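Local structure of dihydropteroate synthase (Burkholderia cenocepacia, 2Y5S) at residues S236-V241 and V251-A256; V269-H272 and A276-D279. The protein probably catalyses the condensation of para-aminobenzoate with 6-hydroxymethyl-7,8-dihydropterin diphosphate to give 7,8-dihydropteroate, a precursor of folates. One frame throughout, in Å; residues are numbered along the deposited sequence.

Contact 1: S236-V241 and V251-A256. With 78H (7,8-dihydropteroate), chain P.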
loop_
_atom_site.group_PDB
_atom_site.type_symbol
_atom_site.label_atom_id
_atom_site.label_comp_id
_atom_site.label_asym_id
_atom_site.label_seq_id
_atom_site.Cartn_x
_atom_site.Cartn_y
_atom_site.Cartn_z
ATOM N N SER B 236 15.656 6.349 3.313
ATOM C CA SER B 236 15.503 7.676 3.888
ATOM C C SER B 236 14.333 8.450 3.338
ATOM O O SER B 236 13.713 9.207 4.084
ATOM C CB SER B 236 16.772 8.490 3.676
ATOM O OG SER B 236 17.772 7.960 4.507
ATOM N N MET B 237 14.019 8.271 2.051
ATOM C CA MET B 237 12.827 8.922 1.475
ATOM C C MET B 237 11.550 8.568 2.239
ATOM O O MET B 237 10.587 9.335 2.244
ATOM C CB MET B 237 12.654 8.588 -0.011
ATOM C CG MET B 237 12.420 7.108 -0.310
ATOM S SD MET B 237 12.308 6.753 -2.082
ATOM C CE MET B 237 10.689 7.422 -2.463
ATOM N N LEU B 238 11.529 7.391 2.859
ATOM C CA LEU B 238 10.374 6.954 3.652
ATOM C C LEU B 238 10.423 7.537 5.077
ATOM O O LEU B 238 9.427 8.065 5.581
ATOM C CB LEU B 238 10.327 5.424 3.686
ATOM C CG LEU B 238 10.352 4.680 2.338
ATOM C CD1 LEU B 238 10.159 3.170 2.547
ATOM C CD2 LEU B 238 9.325 5.219 1.367
ATOM N N GLY B 239 11.584 7.441 5.731
ATOM C CA GLY B 239 11.770 8.031 7.060
ATOM C C GLY B 239 11.439 9.513 7.102
ATOM O O GLY B 239 10.839 10.017 8.090
ATOM N N ALA B 240 11.802 10.206 6.028
ATOM C CA ALA B 240 11.602 11.643 5.911
ATOM C C ALA B 240 10.133 12.055 5.951
ATOM O O ALA B 240 9.824 13.159 6.401
ATOM C CB ALA B 240 12.270 12.176 4.644
ATOM N N VAL B 241 9.231 11.187 5.487
ATOM C CA VAL B 241 7.805 11.510 5.456
ATOM C C VAL B 241 7.002 10.920 6.617
ATOM O O VAL B 241 5.817 11.218 6.774
ATOM C CB VAL B 241 7.158 11.128 4.124
ATOM C CG1 VAL B 241 7.897 11.807 2.977
ATOM C CG2 VAL B 241 7.120 9.603 3.928
ATOM N N VAL B 251 8.415 -0.374 7.796
ATOM C CA VAL B 251 7.869 -1.487 7.021
ATOM C C VAL B 251 6.604 -1.071 6.281
ATOM O O VAL B 251 6.504 -1.303 5.070
ATOM C CB VAL B 251 7.597 -2.747 7.884
ATOM C CG1 VAL B 251 7.054 -3.888 7.013
ATOM C CG2 VAL B 251 8.874 -3.179 8.641
ATOM N N ALA B 252 5.643 -0.467 6.986
ATOM C CA ALA B 252 4.397 -0.046 6.326
ATOM C C ALA B 252 4.650 0.975 5.240
ATOM O O ALA B 252 4.060 0.902 4.162
ATOM C CB ALA B 252 3.364 0.487 7.337
ATOM N N ALA B 253 5.541 1.931 5.504
ATOM C CA ALA B 253 5.918 2.891 4.475
ATOM C C ALA B 253 6.561 2.214 3.261
ATOM O O ALA B 253 6.330 2.629 2.133
ATOM C CB ALA B 253 6.840 3.981 5.052
ATOM N N SER B 254 7.356 1.177 3.498
ATOM C CA SER B 254 8.033 0.418 2.420
ATOM C C SER B 254 7.023 -0.354 1.578
ATOM O O SER B 254 7.066 -0.334 0.349
ATOM C CB SER B 254 9.073 -0.549 3.003
ATOM O OG SER B 254 10.083 0.118 3.736
ATOM N N VAL B 255 6.067 -0.993 2.241
ATOM C CA VAL B 255 4.952 -1.613 1.526
ATOM C C VAL B 255 4.210 -0.581 0.661
ATOM O O VAL B 255 3.920 -0.850 -0.514
ATOM C CB VAL B 255 3.998 -2.311 2.526
ATOM C CG1 VAL B 255 2.733 -2.801 1.839
ATOM C CG2 VAL B 255 4.726 -3.471 3.197
ATOM N N ALA B 256 3.908 0.592 1.223
ATOM C CA ALA B 256 3.214 1.653 0.469
ATOM C C ALA B 256 4.000 2.046 -0.782
ATOM O O ALA B 256 3.432 2.177 -1.882
ATOM C CB ALA B 256 2.946 2.891 1.371
HETATM O O4 78H P . 17.597 0.797 -5.077
HETATM C C4 78H P . 18.405 -0.074 -5.402
HETATM C C5 78H P . 19.439 -0.492 -4.538
HETATM N N3 78H P . 18.317 -0.658 -6.675
HETATM C C9 78H P . 20.332 -1.482 -5.009
HETATM N N5 78H P . 19.543 0.002 -3.278
HETATM C C2 78H P . 19.270 -1.637 -7.094
HETATM N N8 78H P . 21.366 -1.940 -4.203
HETATM N N1 78H P . 20.231 -2.023 -6.240
HETATM C C6 78H P . 20.556 -0.373 -2.471
HETATM N N2 78H P . 19.212 -2.167 -8.326
HETATM C C7 78H P . 21.699 -1.279 -2.936
HETATM C C10 78H P . 20.623 0.123 -1.054
HETATM N N11 78H P . 21.260 1.444 -1.006
HETATM C C15 78H P . 20.664 2.417 -0.331
HETATM C C16 78H P . 20.467 3.667 -0.909
HETATM C C17 78H P . 20.213 2.149 0.962
HETATM C C18 78H P . 19.835 4.663 -0.186
HETATM C C19 78H P . 19.578 3.149 1.687
HETATM C C20 78H P . 19.394 4.406 1.113
HETATM C C21 78H P . 18.665 5.500 1.899
HETATM O O22 78H P . 18.280 6.472 1.244
HETATM O O23 78H P . 18.377 5.309 3.101
#

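Contact 2: V269-H272 and A276-D279. With 78H (7,8-dihydropteroate), chain P.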
loop_
_atom_site.group_PDB
_atom_site.type_symbol
_atom_site.label_atom_id
_atom_site.label_comp_id
_atom_site.label_asym_id
_atom_site.label_seq_id
_atom_site.Cartn_x
_atom_site.Cartn_y
_atom_site.Cartn_z
ATOM N N VAL B 269 10.092 -5.288 -7.548
ATOM C CA VAL B 269 10.325 -4.478 -6.378
ATOM C C VAL B 269 11.306 -5.223 -5.441
ATOM O O VAL B 269 11.167 -6.431 -5.184
ATOM C CB VAL B 269 9.000 -4.067 -5.671
ATOM C CG1 VAL B 269 8.181 -3.048 -6.552
ATOM C CG2 VAL B 269 8.124 -5.286 -5.316
ATOM N N ARG B 270 12.324 -4.490 -4.993
ATOM C CA ARG B 270 13.410 -5.016 -4.190
ATOM C C ARG B 270 13.134 -4.651 -2.750
ATOM O O ARG B 270 13.075 -3.480 -2.408
ATOM C CB ARG B 270 14.735 -4.398 -4.656
ATOM C CG ARG B 270 15.971 -4.874 -3.953
ATOM C CD ARG B 270 17.218 -4.276 -4.639
ATOM N NE ARG B 270 18.430 -4.738 -3.980
ATOM C CZ ARG B 270 18.936 -4.212 -2.866
ATOM N NH1 ARG B 270 18.346 -3.179 -2.277
ATOM N NH2 ARG B 270 20.045 -4.731 -2.333
ATOM N N VAL B 271 12.955 -5.648 -1.895
ATOM C CA VAL B 271 12.456 -5.393 -0.550
ATOM C C VAL B 271 13.127 -6.233 0.524
ATOM O O VAL B 271 13.665 -7.324 0.257
ATOM C CB VAL B 271 10.935 -5.639 -0.497
ATOM C CG1 VAL B 271 10.221 -4.826 -1.595
ATOM C CG2 VAL B 271 10.617 -7.154 -0.650
ATOM N N HIS B 272 13.083 -5.711 1.743
ATOM C CA HIS B 272 13.507 -6.451 2.925
ATOM C C HIS B 272 12.367 -7.302 3.443
ATOM O O HIS B 272 12.574 -8.435 3.857
ATOM C CB HIS B 272 13.915 -5.483 4.031
ATOM C CG HIS B 272 15.146 -4.696 3.717
ATOM N ND1 HIS B 272 15.098 -3.423 3.196
ATOM C CD2 HIS B 272 16.459 -5.002 3.862
ATOM C CE1 HIS B 272 16.334 -2.979 3.025
ATOM N NE2 HIS B 272 17.176 -3.917 3.426
ATOM N N ALA B 276 5.238 -9.265 3.859
ATOM C CA ALA B 276 4.376 -8.099 3.866
ATOM C C ALA B 276 4.168 -7.553 2.464
ATOM O O ALA B 276 3.061 -7.154 2.106
ATOM C CB ALA B 276 4.941 -6.995 4.810
ATOM N N THR B 277 5.231 -7.531 1.667
ATOM C CA THR B 277 5.139 -7.062 0.288
ATOM C C THR B 277 4.274 -7.987 -0.560
ATOM O O THR B 277 3.419 -7.533 -1.323
ATOM C CB THR B 277 6.549 -6.878 -0.331
ATOM O OG1 THR B 277 7.319 -6.010 0.513
ATOM C CG2 THR B 277 6.479 -6.248 -1.699
ATOM N N VAL B 278 4.490 -9.283 -0.403
ATOM C CA VAL B 278 3.734 -10.288 -1.122
ATOM C C VAL B 278 2.234 -10.221 -0.801
ATOM O O VAL B 278 1.398 -10.223 -1.708
ATOM C CB VAL B 278 4.312 -11.689 -0.845
ATOM C CG1 VAL B 278 3.352 -12.788 -1.327
ATOM C CG2 VAL B 278 5.741 -11.834 -1.523
ATOM N N ASP B 279 1.905 -10.139 0.480
ATOM C CA ASP B 279 0.512 -9.979 0.929
ATOM C C ASP B 279 -0.120 -8.729 0.305
ATOM O O ASP B 279 -1.253 -8.787 -0.223
ATOM C CB ASP B 279 0.432 -9.910 2.459
ATOM C CG ASP B 279 0.565 -11.279 3.141
ATOM O OD1 ASP B 279 0.547 -12.332 2.458
ATOM O OD2 ASP B 279 0.666 -11.301 4.395
HETATM O O4 78H P . 17.597 0.797 -5.077
HETATM C C4 78H P . 18.405 -0.074 -5.402
HETATM C C5 78H P . 19.439 -0.492 -4.538
HETATM N N3 78H P . 18.317 -0.658 -6.675
HETATM C C9 78H P . 20.332 -1.482 -5.009
HETATM N N5 78H P . 19.543 0.002 -3.278
HETATM C C2 78H P . 19.270 -1.637 -7.094
HETATM N N8 78H P . 21.366 -1.940 -4.203
HETATM N N1 78H P . 20.231 -2.023 -6.240
HETATM C C6 78H P . 20.556 -0.373 -2.471
HETATM N N2 78H P . 19.212 -2.167 -8.326
HETATM C C7 78H P . 21.699 -1.279 -2.936
HETATM C C10 78H P . 20.623 0.123 -1.054
HETATM N N11 78H P . 21.260 1.444 -1.006
HETATM C C15 78H P . 20.664 2.417 -0.331
HETATM C C16 78H P . 20.467 3.667 -0.909
HETATM C C17 78H P . 20.213 2.149 0.962
HETATM C C18 78H P . 19.835 4.663 -0.186
HETATM C C19 78H P . 19.578 3.149 1.687
HETATM C C20 78H P . 19.394 4.406 1.113
HETATM C C21 78H P . 18.665 5.500 1.899
HETATM O O22 78H P . 18.280 6.472 1.244
HETATM O O23 78H P . 18.377 5.309 3.101
#

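Contact 1: S236-V241 and V251-A256
At the C-terminal rim of the TIM barrel of dihydropteroate synthase, the short helix 236-239, whose first residue holds the benzoate end of the product, rests on helix 251-263 through one leucine. Leu238 projects toward the second helix and lies against Ala253 and Ser254. Leu238 CB meets Ala253 CB at 4.0 Å, where the two backbones are nearest. With CG anti to the carbonyl carbon (chi1 -54°), the branch is directed across at helix 251-263, and Leu238 CD1 lies beside Ser254, 3.3 Å from Ser254 OG. Leu238 CD1 also stands 3.5 Å from Ser254 CA, tighter than usual for two carbons, so the leucine is pressed closely onto the helix backbone. Ser254 OG is buried, but its polar needs are met elsewhere: it is hydrogen-bonded to the backbone O of Arg250, one turn earlier, and to the backbone N of Arg234, just ahead of helix 236-239. Tyr207 of helix 204-211 covers Leu238 as well, and Val283 of the second subunit packs on Ala253. No hydrogen bond crosses between the two segments themselves. At the product, Ser236 N gives a hydrogen bond of 2.9 Å to O23 of 7,8-dihydropteroate, bent to 146° at the hydrogen, and a weak one of 3.3 Å to O22 of the same carboxylate.

Contact 2: V269-H272 and A276-D279
Thr277, Val271 and Val269 carry this contact, in which the last strand of the TIM barrel is covered by the helix that follows it. Thr277 gives up the most surface and points its side chain at the strand. Val271 reaches toward it tip to tip, with Val271 CG2 3.7 Å from Thr277 OG1 and Val271 CG1 4.0 Å from Thr277 CG2. Thr277 CG2, anti to its own backbone N, is thereby turned to the strand as well and also meets Val269 CG2 at 4.1 Å. The hydroxyl that lies against Val271 is not without a polar partner: OG1 is hydrogen-bonded to the carbonyl O of Asp273, four residues back and just ahead of helix 274-291. Between the two valines the strand alternates, so Arg270 leaves on the other face, toward the bound 7,8-dihydropteroate. Its chain is extended from CG to NE and lays one face of the guanidinium over the pterin, with N8 of the product 3.5 Å above the plane near its centre; Arg270 NH1 comes to 3.5 Å from N5 of the product. A salt bridge from Arg270 NE to Asp64 OD2 is consistent with the guanidinium being held in this flat placement. Strand 268-271 is hydrogen-bonded to strand 24-30 and to Ala230 of strand 229-230, while helix 251-263 fills in beside the contact, with Ala258 on Thr277 and Ala261 and Val262 on Val269.

Overall arrangement
Following the chain from the N terminus, contact 1 comes first: beyond strand 229-230, helix 236-239 and helix 251-263 are brought together, closing the loop of nine residues between 241 and 251. Helix 251-263 then leads into strand 268-271, and contact 2 closes the short turn from that strand into helix 274-291. The two lie in series, neither nested nor crossed, with centres about 13 Å apart. They meet where Val255 CG2 packs 3.9 Å from Ala276 CB, joining the two successive outer helices. Both reach the same product, contact 1 at its carboxylate and contact 2 at its pterin, and both adjoin the second subunit.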